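Endoglucanase (Clostridium thermocellum, PDB 2YIK) probably hydrolyses internal beta-1,4-glucosidic bonds of cellulose, as a family 9 glycoside hydrolase that takes part in polysaccharide breakdown. Local coordinates at residues F123-A128 / T216-A221; Y160-F165 / A223-I228; Y438-S443 / K468-G473; V447-H452 / D487-Y492. One frame throughout, in Å; residues are numbered along the deposited sequence.

Contact 1 (F123-A128 / T216-A221); sequences FGLPEA and TDIISA
Leu125 meets three residues of 216-221: CB meets Ile218, and the two terminal methyls meet Ala221 and Asp217. Its CB lies 4.2 Å from CG1 of Ile218. With CG turned away from the backbone N (chi1 -165°), the isobutyl fork opens toward the partner helix. One branch, CD1, rests 4.1 Å from CB of Ala221; the other, CD2, comes to 3.8 Å from OD2 of Asp217, whose side chain crosses it at about a right angle. That carboxylate has its polar partners elsewhere: OD2 bonds to Ser275 OG and OD1 to Val263 N, beside a calcium ion about 5 Å from the side chain. One turn on, Ala128 and Ala221 point at each other, their CB atoms 3.6 Å apart. The segment axes run at 23° with a closest approach of 8.8 Å, a spacing that the small alanines and Gly124 permit. At the C-terminal end a water donates to Ala221 O at 2.9 Å and, weakly, to Ala128 O. The chemistry is thus apolar between two nearly parallel helices, packed as in the (alpha/alpha)6 barrel of family 9 enzymes, with water as the polar link and the acid's bonds directed to neighbouring loops.

Contact 2 (Y160-F165 / A223-I228); sequences YFNDYF and AASLAI
Apolar packing joins Leu226 to both Asn162 and Phe165. Leu226 CD2 lies 3.9 Å from CB of Asn162, the two side chains sliding past each other in opposite directions, while its other methyl, CD1, is 4.4 Å from Phe165 CB. Leu226 also touches Tyr247, Ala248 and Leu251 of helix 238-257.

Aromatic contact comes next. Phe165 has CG beside its backbone N (chi1 -61°), which brings the ring edge to Ser225: OG lies near the ring plane, 3.4 Å from CE2, and Ser225 CB is 3.9 Å from Phe165 CE2. One ring face is occupied from within its own helix by Phe161 O, 3.4 Å above the plane and over the centre.

The polar component is Ser225 OG, which is anti to its backbone N (chi1 -179°) and lies near the Asn162 side chain. The two segment axes cross at -126° with a closest approach of 10.1 Å. All four touching residues are buried. Helices 151-167 and 216-233 therefore meet, as in the family 9 (alpha/alpha)6 barrel, through a mixed surface, where a serine hydroxyl lies beside an amide side chain and an aromatic edge and Leu226 packs on the CB atoms of Asn162 and Phe165.

Contact 3 (Y438-S443 / K468-G473); sequences YVVGYS and KYVLYG
Backbone torsions at two residues set this contact: Gly441, at phi 80°, takes the third position of the type II beta turn from Val439 to Tyr442, and Leu471 centres an inverse gamma turn in the opposing segment. The first carries Val440 O to the outside of its turn; the second bends 468-473 so that Gly473 N faces that oxygen. Their hydrogen bond measures 2.9 Å, with 144° at the hydrogen, and the donor stands almost in line with the carbonyl bond. Tyr472 CA adds a CA-H...O contact to the same Val440 O at 3.5 Å.

Side chains pack around this link. Val440 CG2 rests against Val470 CG1 at 4.2 Å and Leu471 CB at 4.1 Å; its approach to Leu471 O, 3.0 Å, is tight and, with chi1 nearly eclipsed at 7°, doubtful. Val470 CG1 also approaches Gly441 CA and covers one face of the Tyr472 ring. The edge of that ring is met by Gly441 O, 3.6 Å from CE1. Val439 CG1 rests on Gly473 CA at 3.8 Å. Leu471 touches helix 49-54, and its side chain lies about 8 Å from that of His451, placing these loops beside the predicted catalytic region. The chemistry implies two irregular segments joined by one backbone hydrogen bond with packing around it, their close approach possible because Gly441 brings no side chain between Val470 and Tyr472.

Contact 4 (V447-H452 / D487-Y492); sequences VKYPHH and DRTNDY
Asp487 grips two successive backbone amides, and these bonds are the polar core of the contact. Its OD2 accepts from Lys448 N at 2.8 Å through the syn lone pair, with a nearly straight angle of 169°. OD1 takes Tyr449 N at 2.9 Å, also on the syn side but 22° out of the carboxylate plane and more bent, 148°. With CG anti to its backbone N, the acid extends across to 447-452.

Around the carboxylate, Val447 CB packs 3.7 Å from Asp487 OD1, and the Tyr449 ring is turned steeply from the carboxylate plane. The ring's CD2 edge meets Thr489 OG1 at 3.7 Å, that hydroxyl being hydrogen-bonded to His467. Tyr449 O receives a CA-H...O contact from Thr489 CA at 3.2 Å. Farther along, Tyr492 CB lies over one face of the His451 imidazole, 3.9 Å from its centroid and close to the ring normal, a CH-pi contact; Trp194 meets the same ring edge-to-face. His451 is a predicted active-site residue, and it also touches Glu496. The loop 487-492, with a type I beta turn at Arg488-Asp491, thus packs against the loop that carries His451, as is consistent with the loop-built catalytic cleft of a family 9 cellulase.

The four contacts form two touching pairs within one family 9 catalytic domain. Contacts 1 and 2, with centres 10 Å apart, share helix 216-233: its first turns meet helix 124-140 and later ones helix 151-167, whose Phe165 packs on Ala128 and Glu127. Contacts 3 and 4, centres 11 Å apart, join loops between helices 416-428 and 499-516, with Leu471 lying against Pro450 and His452. Within each pair the segments alternate along the chain, and the first pair closes before the second opens. Some 27 to 30 Å separates centres across the pairs. The helical packing contacts thus lie well apart from the loops that carry the predicted active-site histidine.

Contact 1 (F123-A128 / T216-A221)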
loop_
_atom_site.group_PDB
_atom_site.type_symbol
_atom_site.label_atom_id
_atom_site.label_comp_id
_atom_site.label_asym_id
_atom_site.label_seq_id
_atom_site.Cartn_x
_atom_site.Cartn_y
_atom_site.Cartn_z
ATOM N N PHE A 123 -9.941 3.609 4.109
ATOM C CA PHE A 123 -9.856 2.397 4.926
ATOM C C PHE A 123 -8.409 2.214 5.365
ATOM O O PHE A 123 -7.497 2.243 4.541
ATOM C CB PHE A 123 -10.318 1.180 4.122
ATOM C CG PHE A 123 -11.795 1.187 3.781
ATOM C CD1 PHE A 123 -12.752 0.814 4.727
ATOM C CD2 PHE A 123 -12.219 1.525 2.501
ATOM C CE1 PHE A 123 -14.114 0.771 4.396
ATOM C CE2 PHE A 123 -13.573 1.488 2.155
ATOM C CZ PHE A 123 -14.525 1.108 3.105
ATOM N N GLY A 124 -8.211 2.015 6.667
ATOM C CA GLY A 124 -6.877 1.882 7.225
ATOM C C GLY A 124 -5.954 0.763 6.781
ATOM O O GLY A 124 -4.768 1.008 6.541
ATOM N N LEU A 125 -6.468 -0.458 6.677
ATOM C CA LEU A 125 -5.620 -1.572 6.283
ATOM C C LEU A 125 -5.030 -1.380 4.890
ATOM O O LEU A 125 -3.818 -1.453 4.727
ATOM C CB LEU A 125 -6.378 -2.904 6.383
ATOM C CG LEU A 125 -5.531 -4.186 6.357
ATOM C CD1 LEU A 125 -4.286 -4.015 7.222
ATOM C CD2 LEU A 125 -6.375 -5.358 6.852
ATOM N N PRO A 126 -5.868 -1.141 3.864
ATOM C CA PRO A 126 -5.233 -0.956 2.552
ATOM C C PRO A 126 -4.503 0.395 2.416
ATOM O O PRO A 126 -3.579 0.524 1.611
ATOM C CB PRO A 126 -6.397 -1.100 1.572
ATOM C CG PRO A 126 -7.587 -0.617 2.372
ATOM C CD PRO A 126 -7.339 -1.208 3.748
ATOM N N GLU A 127 -4.910 1.401 3.191
ATOM C CA GLU A 127 -4.241 2.707 3.130
ATOM C C GLU A 127 -2.776 2.494 3.555
ATOM O O GLU A 127 -1.843 2.957 2.889
ATOM C CB GLU A 127 -4.921 3.708 4.079
ATOM C CG GLU A 127 -4.375 5.143 4.036
ATOM C CD GLU A 127 -5.031 6.014 2.962
ATOM O OE1 GLU A 127 -6.142 5.678 2.511
ATOM O OE2 GLU A 127 -4.445 7.050 2.581
ATOM N N ALA A 128 -2.583 1.782 4.661
ATOM C CA ALA A 128 -1.242 1.497 5.161
ATOM C C ALA A 128 -0.496 0.553 4.213
ATOM O O ALA A 128 0.708 0.685 4.024
ATOM C CB ALA A 128 -1.315 0.889 6.566
ATOM N N THR A 216 -4.492 -4.570 16.275
ATOM C CA THR A 216 -3.128 -4.951 15.944
ATOM C C THR A 216 -2.747 -4.940 14.471
ATOM O O THR A 216 -1.673 -4.458 14.113
ATOM C CB THR A 216 -2.828 -6.338 16.516
ATOM O OG1 THR A 216 -3.431 -6.436 17.811
ATOM C CG2 THR A 216 -1.318 -6.557 16.645
ATOM N N ASP A 217 -3.613 -5.460 13.610
ATOM C CA ASP A 217 -3.286 -5.493 12.194
ATOM C C ASP A 217 -3.092 -4.097 11.600
ATOM O O ASP A 217 -2.061 -3.831 10.980
ATOM C CB ASP A 217 -4.343 -6.292 11.413
ATOM C CG ASP A 217 -5.740 -5.708 11.538
ATOM O OD1 ASP A 217 -6.054 -5.130 12.603
ATOM O OD2 ASP A 217 -6.530 -5.839 10.573
ATOM N N ILE A 218 -4.055 -3.201 11.800
ATOM C CA ILE A 218 -3.937 -1.846 11.256
ATOM C C ILE A 218 -2.839 -1.029 11.940
ATOM O O ILE A 218 -2.126 -0.280 11.280
ATOM C CB ILE A 218 -5.275 -1.049 11.352
ATOM C CG1 ILE A 218 -6.306 -1.605 10.368
ATOM C CG2 ILE A 218 -5.038 0.415 11.028
ATOM C CD1 ILE A 218 -6.911 -2.886 10.816
ATOM N N ILE A 219 -2.710 -1.164 13.258
ATOM C CA ILE A 219 -1.683 -0.430 14.000
ATOM C C ILE A 219 -0.300 -0.814 13.457
ATOM O O ILE A 219 0.527 0.051 13.174
ATOM C CB ILE A 219 -1.735 -0.734 15.534
ATOM C CG1 ILE A 219 -2.925 -0.034 16.206
ATOM C CG2 ILE A 219 -0.506 -0.156 16.215
ATOM C CD1 ILE A 219 -4.167 -0.040 15.398
ATOM N N SER A 220 -0.068 -2.115 13.297
ATOM C CA SER A 220 1.204 -2.617 12.786
ATOM C C SER A 220 1.441 -2.240 11.327
ATOM O O SER A 220 2.550 -1.863 10.955
ATOM C CB SER A 220 1.277 -4.139 12.933
ATOM O OG SER A 220 1.237 -4.514 14.297
ATOM N N ALA A 221 0.400 -2.344 10.503
ATOM C CA ALA A 221 0.531 -2.004 9.093
ATOM C C ALA A 221 0.969 -0.554 8.987
ATOM O O ALA A 221 1.817 -0.214 8.161
ATOM C CB ALA A 221 -0.795 -2.214 8.362
HETATM O O HOH W 1 1.770 -1.900 5.825
#

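Contact 2 (Y160-F165 / A223-I228)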
loop_
_atom_site.group_PDB
_atom_site.type_symbol
_atom_site.label_atom_id
_atom_site.label_comp_id
_atom_site.label_asym_id
_atom_site.label_seq_id
_atom_site.Cartn_x
_atom_site.Cartn_y
_atom_site.Cartn_z
ATOM N N TYR A 160 2.395 12.484 1.836
ATOM C CA TYR A 160 0.963 12.663 2.001
ATOM C C TYR A 160 0.339 11.482 2.747
ATOM O O TYR A 160 -0.576 11.676 3.551
ATOM C CB TYR A 160 0.277 12.856 0.644
ATOM C CG TYR A 160 -0.955 13.744 0.716
ATOM C CD1 TYR A 160 -0.833 15.120 0.934
ATOM C CD2 TYR A 160 -2.237 13.209 0.578
ATOM C CE1 TYR A 160 -1.953 15.942 1.013
ATOM C CE2 TYR A 160 -3.366 14.022 0.652
ATOM C CZ TYR A 160 -3.218 15.388 0.873
ATOM O OH TYR A 160 -4.327 16.200 0.967
ATOM N N PHE A 161 0.823 10.267 2.484
ATOM C CA PHE A 161 0.314 9.067 3.170
ATOM C C PHE A 161 0.683 9.118 4.650
ATOM O O PHE A 161 -0.171 9.065 5.527
ATOM C CB PHE A 161 0.945 7.775 2.624
ATOM C CG PHE A 161 0.162 7.103 1.530
ATOM C CD1 PHE A 161 -1.086 6.531 1.781
ATOM C CD2 PHE A 161 0.707 6.985 0.259
ATOM C CE1 PHE A 161 -1.771 5.847 0.771
ATOM C CE2 PHE A 161 0.038 6.309 -0.750
ATOM C CZ PHE A 161 -1.207 5.736 -0.497
ATOM N N ASN A 162 1.983 9.206 4.907
ATOM C CA ASN A 162 2.494 9.205 6.263
ATOM C C ASN A 162 2.169 10.421 7.138
ATOM O O ASN A 162 2.086 10.288 8.359
ATOM C CB ASN A 162 4.001 8.937 6.230
ATOM C CG ASN A 162 4.325 7.548 5.689
ATOM O OD1 ASN A 162 4.744 7.388 4.535
ATOM N ND2 ASN A 162 4.117 6.533 6.521
ATOM N N ASP A 163 1.992 11.597 6.543
ATOM C CA ASP A 163 1.645 12.757 7.359
ATOM C C ASP A 163 0.215 12.556 7.852
ATOM O O ASP A 163 -0.155 13.012 8.933
ATOM C CB ASP A 163 1.756 14.062 6.559
ATOM C CG ASP A 163 3.193 14.406 6.207
ATOM O OD1 ASP A 163 4.105 13.913 6.895
ATOM O OD2 ASP A 163 3.415 15.179 5.252
ATOM N N TYR A 164 -0.579 11.852 7.044
ATOM C CA TYR A 164 -1.961 11.549 7.387
ATOM C C TYR A 164 -1.955 10.591 8.581
ATOM O O TYR A 164 -2.676 10.805 9.554
ATOM C CB TYR A 164 -2.668 10.921 6.177
ATOM C CG TYR A 164 -3.988 10.228 6.458
ATOM C CD1 TYR A 164 -5.067 10.915 7.014
ATOM C CD2 TYR A 164 -4.170 8.889 6.110
ATOM C CE1 TYR A 164 -6.301 10.283 7.210
ATOM C CE2 TYR A 164 -5.387 8.246 6.300
ATOM C CZ TYR A 164 -6.452 8.944 6.850
ATOM O OH TYR A 164 -7.662 8.302 7.034
ATOM N N PHE A 165 -1.128 9.550 8.512
ATOM C CA PHE A 165 -1.033 8.585 9.603
ATOM C C PHE A 165 -0.622 9.302 10.896
ATOM O O PHE A 165 -1.227 9.108 11.950
ATOM C CB PHE A 165 -0.000 7.489 9.285
ATOM C CG PHE A 165 -0.312 6.671 8.051
ATOM C CD1 PHE A 165 -1.625 6.362 7.704
ATOM C CD2 PHE A 165 0.723 6.178 7.256
ATOM C CE1 PHE A 165 -1.904 5.573 6.583
ATOM C CE2 PHE A 165 0.457 5.391 6.135
ATOM C CZ PHE A 165 -0.859 5.085 5.796
ATOM N N ALA A 223 2.559 1.270 11.423
ATOM C CA ALA A 223 3.904 1.441 11.963
ATOM C C ALA A 223 4.948 1.051 10.916
ATOM O O ALA A 223 5.999 1.683 10.818
ATOM C CB ALA A 223 4.089 0.600 13.237
ATOM N N ALA A 224 4.651 0.016 10.135
ATOM C CA ALA A 224 5.574 -0.439 9.100
ATOM C C ALA A 224 5.823 0.684 8.102
ATOM O O ALA A 224 6.968 0.998 7.797
ATOM C CB ALA A 224 5.017 -1.670 8.384
ATOM N N SER A 225 4.744 1.290 7.615
ATOM C CA SER A 225 4.827 2.388 6.655
ATOM C C SER A 225 5.706 3.530 7.166
ATOM O O SER A 225 6.533 4.073 6.430
ATOM C CB SER A 225 3.429 2.936 6.349
ATOM O OG SER A 225 3.505 3.978 5.395
ATOM N N LEU A 226 5.507 3.901 8.427
ATOM C CA LEU A 226 6.281 4.972 9.036
ATOM C C LEU A 226 7.751 4.594 9.192
ATOM O O LEU A 226 8.625 5.447 9.053
ATOM C CB LEU A 226 5.670 5.356 10.387
ATOM C CG LEU A 226 4.353 6.114 10.219
ATOM C CD1 LEU A 226 3.553 6.111 11.508
ATOM C CD2 LEU A 226 4.666 7.532 9.766
ATOM N N ALA A 227 8.024 3.322 9.476
ATOM C CA ALA A 227 9.402 2.860 9.606
ATOM C C ALA A 227 10.054 2.935 8.224
ATOM O O ALA A 227 11.219 3.295 8.095
ATOM C CB ALA A 227 9.442 1.435 10.137
ATOM N N ILE A 228 9.290 2.594 7.192
ATOM C CA ILE A 228 9.779 2.659 5.819
ATOM C C ILE A 228 10.025 4.127 5.448
ATOM O O ILE A 228 10.982 4.440 4.737
ATOM C CB ILE A 228 8.753 2.032 4.840
ATOM C CG1 ILE A 228 8.690 0.518 5.081
ATOM C CG2 ILE A 228 9.127 2.346 3.383
ATOM C CD1 ILE A 228 7.554 -0.172 4.390
#

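Contact 3 (Y438-S443 / K468-G473)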
loop_
_atom_site.group_PDB
_atom_site.type_symbol
_atom_site.label_atom_id
_atom_site.label_comp_id
_atom_site.label_asym_id
_atom_site.label_seq_id
_atom_site.Cartn_x
_atom_site.Cartn_y
_atom_site.Cartn_z
ATOM N N TYR A 438 -3.826 -2.327 -19.843
ATOM C CA TYR A 438 -4.617 -2.223 -18.628
ATOM C C TYR A 438 -4.252 -1.074 -17.683
ATOM O O TYR A 438 -4.756 -0.994 -16.565
ATOM C CB TYR A 438 -4.580 -3.576 -17.919
ATOM C CG TYR A 438 -5.335 -4.643 -18.690
ATOM C CD1 TYR A 438 -6.724 -4.701 -18.639
ATOM C CD2 TYR A 438 -4.664 -5.557 -19.514
ATOM C CE1 TYR A 438 -7.439 -5.637 -19.386
ATOM C CE2 TYR A 438 -5.367 -6.500 -20.272
ATOM C CZ TYR A 438 -6.756 -6.534 -20.200
ATOM O OH TYR A 438 -7.466 -7.462 -20.926
ATOM N N VAL A 439 -3.378 -0.190 -18.149
ATOM C CA VAL A 439 -2.951 0.988 -17.400
ATOM C C VAL A 439 -3.644 2.130 -18.146
ATOM O O VAL A 439 -3.302 2.406 -19.297
ATOM C CB VAL A 439 -1.419 1.159 -17.492
ATOM C CG1 VAL A 439 -0.973 2.411 -16.753
ATOM C CG2 VAL A 439 -0.737 -0.070 -16.923
ATOM N N VAL A 440 -4.622 2.792 -17.531
ATOM C CA VAL A 440 -5.313 3.833 -18.281
ATOM C C VAL A 440 -4.472 5.059 -18.641
ATOM O O VAL A 440 -3.627 5.511 -17.864
ATOM C CB VAL A 440 -6.678 4.245 -17.602
ATOM C CG1 VAL A 440 -6.830 3.584 -16.253
ATOM C CG2 VAL A 440 -6.807 5.746 -17.516
ATOM N N GLY A 441 -4.693 5.554 -19.860
ATOM C CA GLY A 441 -3.992 6.729 -20.358
ATOM C C GLY A 441 -2.582 6.508 -20.875
ATOM O O GLY A 441 -1.975 7.409 -21.442
ATOM N N TYR A 442 -2.061 5.300 -20.697
ATOM C CA TYR A 442 -0.705 4.977 -21.119
ATOM C C TYR A 442 -0.516 4.900 -22.627
ATOM O O TYR A 442 0.540 5.267 -23.150
ATOM C CB TYR A 442 -0.284 3.636 -20.512
ATOM C CG TYR A 442 1.142 3.219 -20.813
ATOM C CD1 TYR A 442 2.206 3.719 -20.064
ATOM C CD2 TYR A 442 1.427 2.307 -21.832
ATOM C CE1 TYR A 442 3.516 3.322 -20.313
ATOM C CE2 TYR A 442 2.740 1.902 -22.094
ATOM C CZ TYR A 442 3.775 2.412 -21.326
ATOM O OH TYR A 442 5.068 2.000 -21.549
ATOM N N SER A 443 -1.542 4.427 -23.324
ATOM C CA SER A 443 -1.442 4.246 -24.762
ATOM C C SER A 443 -2.811 4.402 -25.417
ATOM O O SER A 443 -3.827 4.473 -24.723
ATOM C CB SER A 443 -0.883 2.845 -25.018
ATOM O OG SER A 443 -0.539 2.659 -26.378
ATOM N N LYS A 468 -14.787 12.474 -18.163
ATOM C CA LYS A 468 -14.419 13.866 -18.366
ATOM C C LYS A 468 -12.902 14.023 -18.222
ATOM O O LYS A 468 -12.284 14.884 -18.873
ATOM C CB LYS A 468 -15.180 14.747 -17.359
ATOM C CG LYS A 468 -14.939 16.245 -17.502
ATOM C CD LYS A 468 -15.074 16.703 -18.955
ATOM C CE LYS A 468 -14.258 17.977 -19.216
ATOM N NZ LYS A 468 -13.155 17.707 -20.208
ATOM N N TYR A 469 -12.293 13.165 -17.401
ATOM C CA TYR A 469 -10.851 13.221 -17.161
ATOM C C TYR A 469 -10.162 11.867 -17.283
ATOM O O TYR A 469 -10.737 10.830 -16.961
ATOM C CB TYR A 469 -10.595 13.789 -15.766
ATOM C CG TYR A 469 -11.352 15.064 -15.506
ATOM C CD1 TYR A 469 -10.994 16.252 -16.141
ATOM C CD2 TYR A 469 -12.445 15.078 -14.642
ATOM C CE1 TYR A 469 -11.712 17.430 -15.919
ATOM C CE2 TYR A 469 -13.169 16.243 -14.416
ATOM C CZ TYR A 469 -12.799 17.414 -15.055
ATOM O OH TYR A 469 -13.520 18.569 -14.826
ATOM N N VAL A 470 -8.916 11.893 -17.739
ATOM C CA VAL A 470 -8.131 10.675 -17.909
ATOM C C VAL A 470 -7.376 10.331 -16.624
ATOM O O VAL A 470 -6.510 11.089 -16.178
ATOM C CB VAL A 470 -7.113 10.832 -19.062
ATOM C CG1 VAL A 470 -6.336 9.536 -19.256
ATOM C CG2 VAL A 470 -7.841 11.217 -20.355
ATOM N N LEU A 471 -7.720 9.185 -16.042
ATOM C CA LEU A 471 -7.102 8.700 -14.805
ATOM C C LEU A 471 -5.749 8.060 -15.128
ATOM O O LEU A 471 -5.574 6.850 -14.985
ATOM C CB LEU A 471 -8.030 7.670 -14.151
ATOM C CG LEU A 471 -7.755 7.101 -12.755
ATOM C CD1 LEU A 471 -7.933 8.193 -11.693
ATOM C CD2 LEU A 471 -8.724 5.945 -12.494
ATOM N N TYR A 472 -4.794 8.882 -15.556
ATOM C CA TYR A 472 -3.458 8.412 -15.927
ATOM C C TYR A 472 -2.792 7.485 -14.920
ATOM O O TYR A 472 -2.783 7.767 -13.721
ATOM C CB TYR A 472 -2.527 9.606 -16.168
ATOM C CG TYR A 472 -2.808 10.382 -17.431
ATOM C CD1 TYR A 472 -2.481 9.853 -18.679
ATOM C CD2 TYR A 472 -3.417 11.637 -17.381
ATOM C CE1 TYR A 472 -2.748 10.550 -19.847
ATOM C CE2 TYR A 472 -3.698 12.350 -18.548
ATOM C CZ TYR A 472 -3.356 11.801 -19.778
ATOM O OH TYR A 472 -3.602 12.504 -20.938
ATOM N N GLY A 473 -2.246 6.376 -15.422
ATOM C CA GLY A 473 -1.527 5.437 -14.579
ATOM C C GLY A 473 -2.275 4.431 -13.736
ATOM O O GLY A 473 -1.650 3.604 -13.072
#

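Contact 4 (V447-H452 / D487-Y492)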
loop_
_atom_site.group_PDB
_atom_site.type_symbol
_atom_site.label_atom_id
_atom_site.label_comp_id
_atom_site.label_asym_id
_atom_site.label_seq_id
_atom_site.Cartn_x
_atom_site.Cartn_y
_atom_site.Cartn_z
ATOM N N VAL A 447 -7.362 0.888 -21.457
ATOM C CA VAL A 447 -8.757 0.903 -21.039
ATOM C C VAL A 447 -9.099 2.378 -20.822
ATOM O O VAL A 447 -8.241 3.169 -20.407
ATOM C CB VAL A 447 -8.975 0.111 -19.725
ATOM C CG1 VAL A 447 -8.833 -1.378 -19.991
ATOM C CG2 VAL A 447 -7.970 0.536 -18.685
ATOM N N LYS A 448 -10.346 2.752 -21.090
ATOM C CA LYS A 448 -10.751 4.147 -20.971
ATOM C C LYS A 448 -11.881 4.440 -20.000
ATOM O O LYS A 448 -12.186 5.601 -19.751
ATOM C CB LYS A 448 -11.126 4.675 -22.362
ATOM C CG LYS A 448 -9.981 4.605 -23.353
ATOM C CD LYS A 448 -10.469 4.625 -24.792
ATOM C CE LYS A 448 -9.303 4.738 -25.770
ATOM N NZ LYS A 448 -8.364 3.575 -25.710
ATOM N N TYR A 449 -12.487 3.404 -19.433
ATOM C CA TYR A 449 -13.606 3.610 -18.517
ATOM C C TYR A 449 -13.418 3.062 -17.104
ATOM O O TYR A 449 -14.241 2.270 -16.631
ATOM C CB TYR A 449 -14.868 2.998 -19.119
ATOM C CG TYR A 449 -15.282 3.628 -20.421
ATOM C CD1 TYR A 449 -14.698 3.232 -21.622
ATOM C CD2 TYR A 449 -16.232 4.649 -20.452
ATOM C CE1 TYR A 449 -15.045 3.839 -22.825
ATOM C CE2 TYR A 449 -16.590 5.264 -21.647
ATOM C CZ TYR A 449 -15.991 4.855 -22.828
ATOM O OH TYR A 449 -16.330 5.483 -24.005
ATOM N N PRO A 450 -12.348 3.479 -16.406
ATOM C CA PRO A 450 -12.170 2.953 -15.046
ATOM C C PRO A 450 -13.341 3.265 -14.105
ATOM O O PRO A 450 -14.033 4.278 -14.259
ATOM C CB PRO A 450 -10.847 3.590 -14.590
ATOM C CG PRO A 450 -10.733 4.844 -15.449
ATOM C CD PRO A 450 -11.234 4.365 -16.792
ATOM N N HIS A 451 -13.566 2.374 -13.145
ATOM C CA HIS A 451 -14.632 2.533 -12.154
ATOM C C HIS A 451 -14.115 3.531 -11.118
ATOM O O HIS A 451 -13.626 3.149 -10.052
ATOM C CB HIS A 451 -14.922 1.179 -11.503
ATOM C CG HIS A 451 -16.088 1.194 -10.565
ATOM N ND1 HIS A 451 -15.939 1.164 -9.194
ATOM C CD2 HIS A 451 -17.418 1.225 -10.802
ATOM C CE1 HIS A 451 -17.132 1.174 -8.628
ATOM N NE2 HIS A 451 -18.047 1.211 -9.579
ATOM N N HIS A 452 -14.237 4.815 -11.436
ATOM C CA HIS A 452 -13.719 5.873 -10.573
ATOM C C HIS A 452 -14.607 7.123 -10.611
ATOM O O HIS A 452 -14.795 7.734 -11.666
ATOM C CB HIS A 452 -12.305 6.212 -11.058
ATOM C CG HIS A 452 -11.556 7.172 -10.188
ATOM N ND1 HIS A 452 -10.778 6.764 -9.127
ATOM C CD2 HIS A 452 -11.406 8.516 -10.274
ATOM C CE1 HIS A 452 -10.174 7.817 -8.599
ATOM N NE2 HIS A 452 -10.539 8.890 -9.276
ATOM N N ASP A 487 -14.582 -3.074 -20.755
ATOM C CA ASP A 487 -14.163 -1.717 -20.424
ATOM C C ASP A 487 -15.339 -0.743 -20.275
ATOM O O ASP A 487 -15.638 0.029 -21.184
ATOM C CB ASP A 487 -13.173 -1.229 -21.495
ATOM C CG ASP A 487 -12.544 0.108 -21.151
ATOM O OD1 ASP A 487 -12.639 0.536 -19.983
ATOM O OD2 ASP A 487 -11.943 0.721 -22.058
ATOM N N ARG A 488 -15.996 -0.798 -19.119
ATOM C CA ARG A 488 -17.128 0.071 -18.807
ATOM C C ARG A 488 -16.991 0.624 -17.392
ATOM O O ARG A 488 -16.483 -0.055 -16.496
ATOM C CB ARG A 488 -18.448 -0.694 -18.906
ATOM C CG ARG A 488 -18.954 -0.931 -20.324
ATOM C CD ARG A 488 -20.328 -1.591 -20.268
ATOM N NE ARG A 488 -21.299 -0.740 -19.579
ATOM C CZ ARG A 488 -21.928 0.297 -20.132
ATOM N NH1 ARG A 488 -21.697 0.617 -21.403
ATOM N NH2 ARG A 488 -22.783 1.021 -19.410
ATOM N N THR A 489 -17.454 1.852 -17.188
ATOM C CA THR A 489 -17.380 2.485 -15.882
ATOM C C THR A 489 -18.079 1.648 -14.803
ATOM O O THR A 489 -17.621 1.596 -13.657
ATOM C CB THR A 489 -17.999 3.902 -15.932
ATOM O OG1 THR A 489 -17.273 4.705 -16.873
ATOM C CG2 THR A 489 -17.941 4.568 -14.559
ATOM N N ASN A 490 -19.172 0.974 -15.155
ATOM C CA ASN A 490 -19.872 0.176 -14.153
ATOM C C ASN A 490 -19.369 -1.257 -13.986
ATOM O O ASN A 490 -19.970 -2.037 -13.241
ATOM C CB ASN A 490 -21.389 0.174 -14.412
ATOM C CG ASN A 490 -21.764 -0.482 -15.728
ATOM O OD1 ASN A 490 -20.921 -1.053 -16.418
ATOM N ND2 ASN A 490 -23.047 -0.411 -16.078
ATOM N N ASP A 491 -18.280 -1.617 -14.670
ATOM C CA ASP A 491 -17.712 -2.957 -14.508
ATOM C C ASP A 491 -16.818 -2.824 -13.280
ATOM O O ASP A 491 -15.624 -2.527 -13.393
ATOM C CB ASP A 491 -16.869 -3.366 -15.727
ATOM C CG ASP A 491 -16.185 -4.715 -15.537
ATOM O OD1 ASP A 491 -16.459 -5.371 -14.502
ATOM O OD2 ASP A 491 -15.379 -5.123 -16.415
ATOM N N TYR A 492 -17.400 -3.040 -12.102
ATOM C CA TYR A 492 -16.652 -2.887 -10.865
ATOM C C TYR A 492 -15.681 -4.001 -10.501
ATOM O O TYR A 492 -14.967 -3.891 -9.502
ATOM C CB TYR A 492 -17.610 -2.649 -9.693
ATOM C CG TYR A 492 -18.578 -3.776 -9.459
ATOM C CD1 TYR A 492 -19.782 -3.852 -10.164
ATOM C CD2 TYR A 492 -18.273 -4.794 -8.555
ATOM C CE1 TYR A 492 -20.665 -4.928 -9.971
ATOM C CE2 TYR A 492 -19.137 -5.866 -8.355
ATOM C CZ TYR A 492 -20.328 -5.932 -9.061
ATOM O OH TYR A 492 -21.170 -7.011 -8.856
#